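Local atomic coordinates of EH1AB1 (Metagenome, PDB entry 6I8F), a protein that hydrolyses esters and probably works, like other alpha/beta hydrolases, through a serine nucleophile carried on a sharp turn. Residues A179-A191 with L246-P260. Numbering follows the deposited sequence.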
loop_
_atom_site.group_PDB
_atom_site.type_symbol
_atom_site.label_atom_id
_atom_site.label_comp_id
_atom_site.label_asym_id
_atom_site.label_seq_id
_atom_site.Cartn_x
_atom_site.Cartn_y
_atom_site.Cartn_z
ATOM N N ALA A 179 11.235 -1.795 14.289
ATOM C CA ALA A 179 11.577 -3.030 14.968
ATOM C C ALA A 179 10.726 -3.137 16.236
ATOM O O ALA A 179 10.104 -4.166 16.472
ATOM C CB ALA A 179 13.055 -3.075 15.262
ATOM N N MET A 180 10.674 -2.046 17.009
ATOM C CA MET A 180 9.897 -2.000 18.256
ATOM C C MET A 180 8.444 -2.385 17.974
ATOM O O MET A 180 7.874 -3.206 18.679
ATOM C CB MET A 180 9.922 -0.608 18.891
ATOM C CG MET A 180 9.486 -0.617 20.350
ATOM S SD MET A 180 9.898 0.907 21.240
ATOM C CE MET A 180 11.683 0.817 21.317
ATOM N N ALA A 181 7.849 -1.761 16.947
ATOM C CA ALA A 181 6.463 -2.021 16.590
ATOM C C ALA A 181 6.292 -3.504 16.245
ATOM O O ALA A 181 5.367 -4.136 16.717
ATOM C CB ALA A 181 6.023 -1.126 15.452
ATOM N N ALA A 182 7.192 -4.053 15.427
ATOM C CA ALA A 182 7.073 -5.458 15.031
ATOM C C ALA A 182 7.123 -6.357 16.272
ATOM O O ALA A 182 6.352 -7.324 16.405
ATOM C CB ALA A 182 8.158 -5.823 14.052
ATOM N N VAL A 183 8.055 -6.039 17.170
ATOM C CA VAL A 183 8.315 -6.851 18.355
ATOM C C VAL A 183 7.128 -6.760 19.314
ATOM O O VAL A 183 6.755 -7.772 19.886
ATOM C CB VAL A 183 9.645 -6.457 19.020
ATOM C CG1 VAL A 183 9.780 -7.028 20.429
ATOM C CG2 VAL A 183 10.820 -6.880 18.160
ATOM N N VAL A 184 6.536 -5.564 19.474
ATOM C CA VAL A 184 5.353 -5.406 20.332
ATOM C C VAL A 184 4.257 -6.384 19.890
ATOM O O VAL A 184 3.628 -7.028 20.725
ATOM C CB VAL A 184 4.821 -3.957 20.366
ATOM C CG1 VAL A 184 3.448 -3.873 21.023
ATOM C CG2 VAL A 184 5.795 -3.020 21.063
ATOM N N CYS A 185 4.019 -6.475 18.577
ATOM C CA CYS A 185 2.969 -7.366 18.045
ATOM C C CYS A 185 3.263 -8.829 18.395
ATOM O O CYS A 185 2.357 -9.551 18.841
ATOM C CB CYS A 185 2.829 -7.231 16.539
ATOM S SG CYS A 185 2.248 -5.591 16.031
ATOM N N GLN A 186 4.518 -9.244 18.198
ATOM C CA GLN A 186 4.947 -10.629 18.475
ATOM C C GLN A 186 4.868 -10.920 19.979
ATOM O O GLN A 186 4.427 -12.007 20.362
ATOM C CB GLN A 186 6.357 -10.902 17.952
ATOM C CG GLN A 186 6.416 -11.072 16.449
ATOM C CD GLN A 186 7.751 -11.623 16.026
ATOM O OE1 GLN A 186 8.442 -12.267 16.816
ATOM N NE2 GLN A 186 8.121 -11.361 14.781
ATOM N N ALA A 187 5.236 -9.930 20.802
ATOM C CA ALA A 187 5.227 -10.058 22.275
ATOM C C ALA A 187 3.809 -10.306 22.790
ATOM O O ALA A 187 3.572 -11.255 23.544
ATOM C CB ALA A 187 5.816 -8.834 22.912
ATOM N N CYS A 188 2.859 -9.473 22.354
ATOM C CA CYS A 188 1.456 -9.659 22.729
ATOM C C CYS A 188 0.944 -11.026 22.260
ATOM O O CYS A 188 0.264 -11.740 23.005
ATOM C CB CYS A 188 0.571 -8.564 22.158
ATOM S SG CYS A 188 0.956 -6.960 22.892
ATOM N N ARG A 189 1.270 -11.391 21.023
ATOM C CA ARG A 189 0.786 -12.641 20.500
ATOM C C ARG A 189 1.359 -13.800 21.331
ATOM O O ARG A 189 0.616 -14.682 21.752
ATOM C CB ARG A 189 1.152 -12.822 19.027
ATOM C CG ARG A 189 0.542 -14.087 18.449
ATOM C CD ARG A 189 1.303 -14.658 17.290
ATOM N NE ARG A 189 2.709 -14.936 17.540
ATOM C CZ ARG A 189 3.551 -15.204 16.562
ATOM N NH1 ARG A 189 3.081 -15.275 15.329
ATOM N NH2 ARG A 189 4.838 -15.376 16.794
ATOM N N ASP A 190 2.674 -13.789 21.573
ATOM C CA ASP A 190 3.339 -14.895 22.273
ATOM C C ASP A 190 2.867 -14.984 23.734
ATOM O O ASP A 190 2.888 -16.061 24.315
ATOM C CB ASP A 190 4.858 -14.785 22.170
ATOM C CG ASP A 190 5.356 -14.942 20.744
ATOM O OD1 ASP A 190 4.526 -15.266 19.885
ATOM O OD2 ASP A 190 6.563 -14.722 20.503
ATOM N N ALA A 191 2.424 -13.868 24.313
ATOM C CA ALA A 191 1.945 -13.832 25.701
ATOM C C ALA A 191 0.450 -14.175 25.793
ATOM O O ALA A 191 -0.098 -14.209 26.890
ATOM C CB ALA A 191 2.222 -12.473 26.279
ATOM N N LEU A 246 14.348 -12.880 19.532
ATOM C CA LEU A 246 13.301 -12.326 18.649
ATOM C C LEU A 246 13.044 -10.836 18.949
ATOM O O LEU A 246 12.423 -10.162 18.144
ATOM C CB LEU A 246 12.012 -13.139 18.798
ATOM C CG LEU A 246 12.095 -14.599 18.362
ATOM C CD1 LEU A 246 10.769 -15.292 18.590
ATOM C CD2 LEU A 246 12.524 -14.722 16.912
ATOM N N ARG A 247 13.490 -10.329 20.103
ATOM C CA ARG A 247 13.400 -8.888 20.378
ATOM C C ARG A 247 14.455 -8.121 19.576
ATOM O O ARG A 247 14.310 -6.922 19.390
ATOM C CB ARG A 247 13.543 -8.578 21.867
ATOM C CG ARG A 247 12.378 -9.076 22.714
ATOM C CD ARG A 247 12.731 -9.117 24.186
ATOM N NE ARG A 247 13.860 -10.008 24.447
ATOM C CZ ARG A 247 14.425 -10.188 25.642
ATOM N NH1 ARG A 247 13.949 -9.552 26.695
ATOM N NH2 ARG A 247 15.477 -10.985 25.769
ATOM N N LEU A 248 15.508 -8.806 19.115
ATOM C CA LEU A 248 16.510 -8.197 18.227
ATOM C C LEU A 248 16.277 -8.589 16.764
ATOM O O LEU A 248 16.785 -7.931 15.863
ATOM C CB LEU A 248 17.908 -8.672 18.641
ATOM C CG LEU A 248 18.457 -8.167 19.971
ATOM C CD1 LEU A 248 19.758 -8.890 20.297
ATOM C CD2 LEU A 248 18.691 -6.668 19.939
ATOM N N SER A 249 15.629 -9.737 16.548
ATOM C CA SER A 249 15.575 -10.391 15.248
ATOM C C SER A 249 14.177 -10.949 15.008
ATOM O O SER A 249 14.003 -12.163 14.876
ATOM C CB SER A 249 16.638 -11.463 15.162
ATOM O OG SER A 249 17.932 -10.877 15.169
ATOM N N PRO A 250 13.132 -10.089 14.958
ATOM C CA PRO A 250 11.759 -10.575 14.817
ATOM C C PRO A 250 11.501 -11.341 13.508
ATOM O O PRO A 250 10.563 -12.150 13.454
ATOM C CB PRO A 250 10.904 -9.298 14.920
ATOM C CG PRO A 250 11.851 -8.162 14.558
ATOM C CD PRO A 250 13.207 -8.619 15.062
ATOM N N LEU A 251 12.330 -11.115 12.482
ATOM C CA LEU A 251 12.250 -11.868 11.231
ATOM C C LEU A 251 12.365 -13.384 11.474
ATOM O O LEU A 251 11.856 -14.170 10.665
ATOM C CB LEU A 251 13.344 -11.403 10.267
ATOM C CG LEU A 251 13.333 -12.050 8.879
ATOM C CD1 LEU A 251 12.010 -11.804 8.165
ATOM C CD2 LEU A 251 14.488 -11.546 8.040
ATOM N N LEU A 252 13.015 -13.798 12.569
ATOM C CA LEU A 252 13.327 -15.211 12.784
ATOM C C LEU A 252 12.190 -15.934 13.510
ATOM O O LEU A 252 12.333 -17.096 13.803
ATOM C CB LEU A 252 14.627 -15.333 13.590
ATOM C CG LEU A 252 15.842 -14.617 12.999
ATOM C CD1 LEU A 252 17.058 -14.796 13.895
ATOM C CD2 LEU A 252 16.153 -15.119 11.598
ATOM N N ALA A 253 11.067 -15.272 13.800
ATOM C CA ALA A 253 9.932 -15.986 14.396
ATOM C C ALA A 253 9.585 -17.221 13.550
ATOM O O ALA A 253 9.678 -17.216 12.315
ATOM C CB ALA A 253 8.740 -15.080 14.548
ATOM N N THR A 254 9.178 -18.272 14.258
ATOM C CA THR A 254 8.800 -19.587 13.721
ATOM C C THR A 254 7.482 -19.499 12.946
ATOM O O THR A 254 7.251 -20.228 11.979
ATOM C CB THR A 254 8.649 -20.580 14.880
ATOM O OG1 THR A 254 9.970 -20.960 15.258
ATOM C CG2 THR A 254 7.857 -21.823 14.542
ATOM N N ASP A 255 6.609 -18.612 13.419
ATOM C CA ASP A 255 5.240 -18.552 12.992
ATOM C C ASP A 255 4.785 -17.083 12.979
ATOM O O ASP A 255 4.858 -16.397 13.989
ATOM C CB ASP A 255 4.406 -19.452 13.904
ATOM C CG ASP A 255 2.922 -19.169 13.839
ATOM O OD1 ASP A 255 2.372 -19.222 12.722
ATOM O OD2 ASP A 255 2.345 -18.872 14.903
ATOM N N PHE A 256 4.331 -16.618 11.810
ATOM C CA PHE A 256 3.857 -15.248 11.596
ATOM C C PHE A 256 2.327 -15.185 11.660
ATOM O O PHE A 256 1.747 -14.096 11.589
ATOM C CB PHE A 256 4.398 -14.694 10.275
ATOM C CG PHE A 256 5.778 -14.088 10.380
ATOM C CD1 PHE A 256 6.864 -14.853 10.777
ATOM C CD2 PHE A 256 5.997 -12.756 10.068
ATOM C CE1 PHE A 256 8.128 -14.291 10.889
ATOM C CE2 PHE A 256 7.259 -12.195 10.175
ATOM C CZ PHE A 256 8.322 -12.961 10.588
ATOM N N THR A 257 1.659 -16.333 11.814
ATOM C CA THR A 257 0.199 -16.329 11.852
ATOM C C THR A 257 -0.250 -15.646 13.148
ATOM O O THR A 257 0.451 -15.697 14.178
ATOM C CB THR A 257 -0.414 -17.733 11.711
ATOM O OG1 THR A 257 -0.200 -18.442 12.927
ATOM C CG2 THR A 257 0.153 -18.527 10.554
ATOM N N GLY A 258 -1.407 -14.981 13.081
ATOM C CA GLY A 258 -1.975 -14.287 14.233
ATOM C C GLY A 258 -1.377 -12.907 14.471
ATOM O O GLY A 258 -1.739 -12.249 15.433
ATOM N N LEU A 259 -0.452 -12.463 13.614
ATOM C CA LEU A 259 0.100 -11.124 13.710
ATOM C C LEU A 259 -0.841 -10.167 12.988
ATOM O O LEU A 259 -1.551 -10.576 12.076
ATOM C CB LEU A 259 1.506 -11.097 13.111
ATOM C CG LEU A 259 2.568 -11.862 13.899
ATOM C CD1 LEU A 259 3.921 -11.754 13.217
ATOM C CD2 LEU A 259 2.651 -11.379 15.353
ATOM N N PRO A 260 -0.911 -8.883 13.401
ATOM C CA PRO A 260 -1.886 -7.959 12.830
ATOM C C PRO A 260 -1.576 -7.488 11.410
ATOM O O PRO A 260 -0.434 -7.528 10.965
ATOM C CB PRO A 260 -1.872 -6.749 13.764
ATOM C CG PRO A 260 -0.589 -6.848 14.553
ATOM C CD PRO A 260 -0.114 -8.281 14.481
HETATM O O HOH W 1 9.653 -10.509 18.417
#
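Val183 CG2 packs on the ring of Pro250, 4.0 Å from its CG, while the other methyl of the valine rests against the CG methylene of Arg247. The guanidinium of Arg247 leads away from the helix to a salt bridge with Asp245. Two residues further along the helix, Cys185 SG packs on the pyrrolidine ring of Pro260, 3.4 Å from its CG. On the Cys185 side, Leu259 CD2 lies 3.9 Å from Gln186 CG. Helix 176-190 follows the probable nucleophile elbow of the alpha/beta hydrolase fold, and residues 246-260 belong to the loop that leads from helix 230-236 to strand 262-267 and here runs along one flank of the helix; helix 143-157 packs against another side of it.

Gln186 carries the first polar link. Extended beyond CG (chi2 -168°), its side chain crosses Pro250 at about a right angle and delivers NE2 to Pro250 O at 2.9 Å, an almost straight bond lying in the amide plane but arriving above the carbonyl plane. The backbone N of Ala253 reaches that oxygen from the opposite face, and NE2 also bonds to Tyr279 OH of helix 273-285. A water donates to both Gln186 OE1 and Leu246 O, so each end of the buried amide is satisfied.

At the outer edge Arg189, bent at chi3 (55°), turns its guanidinium toward the type II beta turn from Phe256 to Leu259 and the overlapping Asx turn that begins at Asp255. NH1 donates to Thr257 O at 2.9 Å; its approach to Asp255 O is too short to trust in detail, and the NH2 bond to that oxygen is weak. Leu259 CD2 lies over one face of the group, displaced toward its rim; over the other lies Asp255 OD2, a long, purely electrostatic partner whose companion OD1 closes the Asx turn with Thr257 N. NE and NH2 both grip Asp190 OD1 side-on, a salt bridge that probably helps to hold the rotation of the guanidinium.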